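PDB 5I0P: beta-lactamase domain protein from Burkholderia ambifaria, which probably acts as a dizinc hydrolase of the metallo-beta-lactamase superfamily, although its natural substrate is not established. Local coordinates for residues V227-D232 with L272-H277. Sequence-based numbering, arbitrary orientation.
Sequences VLISGD and LVLPSH. With ZN (zinc ion), chain F; ZN (zinc ion), chain E.
Leu228 and Leu274 grip each other through their backbones and set the register of two neighbouring parallel strands that lead into zinc ligands. Leu228 N donates to Leu272 O, Leu274 N returns an almost straight bond to Leu228 O (2.6 Å, 169° at the hydrogen), and Ser230 N reaches Leu274 O from above the carbonyl plane.

Side chains pack tightly along the paired strands. On one face of the sheet the CD1 branch of Leu274 passes slantwise over Val227 CG1 at 3.7 Å and lies more loosely beside Ile229 CG1; Trp54 of strand 50-60 touches both Leu274 and Ile229. Ser230 points toward the partner strand, where its OG, turned between its own backbone N and carbonyl carbon (chi1 68°), rests against Val273 CG1 and Pro275 CA while its hydrogen bond goes to Val234 O.

Beyond Ser230 the pairing loosens. One water bridges the two segments, accepting from Gly231 N (2.9 Å), donating to Leu274 O and hydrogen-bonding Ser276 OG, so that Leu274 O serves both strand and water. A longer bond, Ser276 N to Gly231 O at 3.2 Å, continues the pairing.

At the tips, metal replaces strand pairing. Asp232 chelates one zinc through OD1 and OD2, and His277 NE2 binds the same ion at 2.3 Å, the carboxylate meeting the edge of the imidazole with the two planes 44° apart. Asp106 and His107 belong to this site too. Asp232 OD2 also binds the second zinc at 2.1 Å, beside His102, His104 and His213, while His277 ND1 is hydrogen-bonded to His50 O, which fixes the ring's rotation. The bridging carboxylate, as in other metallo-beta-lactamase-fold enzymes, couples the two ions, whose combined charge would probably help to lower the pKa of a bound water, consistent with hydrolysis as in that family.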
ATOM      1  N   VAL A 227       7.205  12.607  11.104  1.00 37.34           N
ATOM      2  CA  VAL A 227       7.384  11.236  10.642  1.00 33.20           C
ATOM      3  C   VAL A 227       6.141  10.810   9.891  1.00 30.40           C
ATOM      4  O   VAL A 227       5.026  11.147  10.301  1.00 35.65           O
ATOM      5  CB  VAL A 227       7.636  10.257  11.797  1.00 30.21           C
ATOM      6  CG1 VAL A 227       7.900   8.857  11.219  1.00 26.64           C
ATOM      7  CG2 VAL A 227       8.753  10.784  12.738  1.00 29.10           C
ATOM      8  N   LEU A 228       6.326  10.077   8.790  1.00 26.51           N
ATOM      9  CA  LEU A 228       5.204   9.619   7.975  1.00 25.17           C
ATOM     10  C   LEU A 228       5.364   8.136   7.685  1.00 28.81           C
ATOM     11  O   LEU A 228       6.296   7.748   6.971  1.00 33.51           O
ATOM     12  CB  LEU A 228       5.126  10.424   6.679  1.00 25.29           C
ATOM     13  CG  LEU A 228       4.020   9.970   5.733  1.00 34.95           C
ATOM     14  CD1 LEU A 228       2.654  10.361   6.269  1.00 26.24           C
ATOM     15  CD2 LEU A 228       4.239  10.486   4.324  1.00 24.51           C
ATOM     16  N   ILE A 229       4.465   7.304   8.223  1.00 24.33           N
ATOM     17  CA  ILE A 229       4.347   5.918   7.759  1.00 28.16           C
ATOM     18  C   ILE A 229       3.481   5.935   6.502  1.00 28.46           C
ATOM     19  O   ILE A 229       2.278   6.195   6.562  1.00 30.25           O
ATOM     20  CB  ILE A 229       3.773   4.985   8.833  1.00 28.94           C
ATOM     21  CG1 ILE A 229       4.793   4.867   9.978  1.00 38.77           C
ATOM     22  CG2 ILE A 229       3.436   3.621   8.248  1.00 22.06           C
ATOM     23  CD1 ILE A 229       4.289   4.239  11.259  1.00 23.52           C
ATOM     24  N   SER A 230       4.101   5.705   5.348  1.00 24.73           N
ATOM     25  CA  SER A 230       3.437   6.053   4.106  1.00 28.66           C
ATOM     26  C   SER A 230       2.732   4.878   3.453  1.00 30.63           C
ATOM     27  O   SER A 230       1.998   5.092   2.482  1.00 32.63           O
ATOM     28  CB  SER A 230       4.427   6.674   3.112  1.00 25.24           C
ATOM     29  OG  SER A 230       5.379   5.748   2.660  1.00 26.43           O
ATOM     30  N   GLY A 231       2.880   3.668   3.990  1.00 24.61           N
ATOM     31  CA  GLY A 231       2.243   2.518   3.359  1.00 24.10           C
ATOM     32  C   GLY A 231       2.778   2.360   1.948  1.00 34.73           C
ATOM     33  O   GLY A 231       3.983   2.483   1.696  1.00 39.49           O
ATOM     34  N   ASP A 232       1.883   2.118   1.006  1.00 30.30           N
ATOM     35  CA  ASP A 232       2.274   2.041  -0.388  1.00 24.93           C
ATOM     36  C   ASP A 232       1.977   3.331  -1.144  1.00 26.59           C
ATOM     37  O   ASP A 232       2.158   3.358  -2.360  1.00 30.17           O
ATOM     38  CB  ASP A 232       1.561   0.896  -1.110  1.00 20.20           C
ATOM     39  CG  ASP A 232       2.068  -0.481  -0.737  1.00 23.91           C
ATOM     40  OD1 ASP A 232       3.056  -0.679  -0.013  1.00 28.02           O
ATOM     41  OD2 ASP A 232       1.435  -1.420  -1.213  1.00 39.67           O
ATOM     42  N   LEU A 272      10.396  12.670   7.657  1.00 42.56           N
ATOM     43  CA  LEU A 272      10.925  11.332   7.524  1.00 39.07           C
ATOM     44  C   LEU A 272       9.788  10.463   7.013  1.00 29.76           C
ATOM     45  O   LEU A 272       8.717  10.434   7.616  1.00 27.92           O
ATOM     46  CB  LEU A 272      11.440  10.835   8.875  1.00 37.45           C
ATOM     47  CG  LEU A 272      12.004   9.424   8.911  1.00 33.52           C
ATOM     48  CD1 LEU A 272      13.139   9.339   7.895  1.00 31.44           C
ATOM     49  CD2 LEU A 272      12.486   9.047  10.335  1.00 31.97           C
ATOM     50  N   VAL A 273       9.968   9.872   5.844  1.00 34.21           N
ATOM     51  CA  VAL A 273       9.000   8.960   5.253  1.00 25.15           C
ATOM     52  C   VAL A 273       9.438   7.535   5.553  1.00 29.70           C
ATOM     53  O   VAL A 273      10.603   7.176   5.333  1.00 33.03           O
ATOM     54  CB  VAL A 273       8.870   9.179   3.736  1.00 24.98           C
ATOM     55  CG1 VAL A 273       7.745   8.331   3.180  1.00 23.96           C
ATOM     56  CG2 VAL A 273       8.651  10.665   3.428  1.00 27.74           C
ATOM     57  N   LEU A 274       8.513   6.725   6.077  1.00 29.54           N
ATOM     58  CA  LEU A 274       8.739   5.307   6.323  1.00 23.37           C
ATOM     59  C   LEU A 274       7.881   4.514   5.345  1.00 26.03           C
ATOM     60  O   LEU A 274       6.688   4.296   5.579  1.00 33.12           O
ATOM     61  CB  LEU A 274       8.429   4.949   7.777  1.00 26.76           C
ATOM     62  CG  LEU A 274       9.191   5.817   8.801  1.00 24.40           C
ATOM     63  CD1 LEU A 274       8.921   5.431  10.258  1.00 28.91           C
ATOM     64  CD2 LEU A 274      10.647   5.711   8.564  1.00 29.25           C
ATOM     65  N   PRO A 275       8.418   4.124   4.202  1.00 26.08           N
ATOM     66  CA  PRO A 275       7.613   3.450   3.185  1.00 26.23           C
ATOM     67  C   PRO A 275       7.687   1.947   3.364  1.00 29.54           C
ATOM     68  O   PRO A 275       8.644   1.403   3.919  1.00 21.96           O
ATOM     69  CB  PRO A 275       8.305   3.853   1.886  1.00 28.06           C
ATOM     70  CG  PRO A 275       9.813   3.813   2.322  1.00 24.85           C
ATOM     71  CD  PRO A 275       9.821   4.287   3.779  1.00 26.65           C
ATOM     72  N   SER A 276       6.661   1.279   2.850  1.00 21.25           N
ATOM     73  CA  SER A 276       6.609  -0.158   3.031  1.00 21.35           C
ATOM     74  C   SER A 276       7.542  -0.907   2.098  1.00 25.85           C
ATOM     75  O   SER A 276       7.755  -2.102   2.303  1.00 27.03           O
ATOM     76  CB  SER A 276       5.174  -0.631   2.907  1.00 25.54           C
ATOM     77  OG  SER A 276       4.486  -0.152   4.067  1.00 39.50           O
ATOM     78  N   HIS A 277       8.099  -0.242   1.089  1.00 23.71           N
ATOM     79  CA  HIS A 277       9.072  -0.850   0.192  1.00 29.35           C
ATOM     80  C   HIS A 277      10.102   0.216  -0.165  1.00 30.31           C
ATOM     81  O   HIS A 277       9.727   1.334  -0.522  1.00 30.29           O
ATOM     82  CB  HIS A 277       8.393  -1.443  -1.060  1.00 22.02           C
ATOM     83  CG  HIS A 277       7.161  -2.241  -0.743  1.00 26.48           C
ATOM     84  ND1 HIS A 277       7.196  -3.584  -0.415  1.00 26.64           N
ATOM     85  CD2 HIS A 277       5.854  -1.884  -0.703  1.00 21.23           C
ATOM     86  CE1 HIS A 277       5.964  -4.021  -0.195  1.00 21.88           C
ATOM     87  NE2 HIS A 277       5.134  -3.008  -0.354  1.00 26.44           N
TER
HETATM   88 ZN    ZN F 401       2.864  -3.171  -0.386  1.00 37.13          ZN
HETATM   89 ZN    ZN E 400      -0.316  -2.438  -1.724  1.00 50.66          ZN
HETATM   90  O   HOH W   1       4.930   2.273   5.461  1.00 25.94           O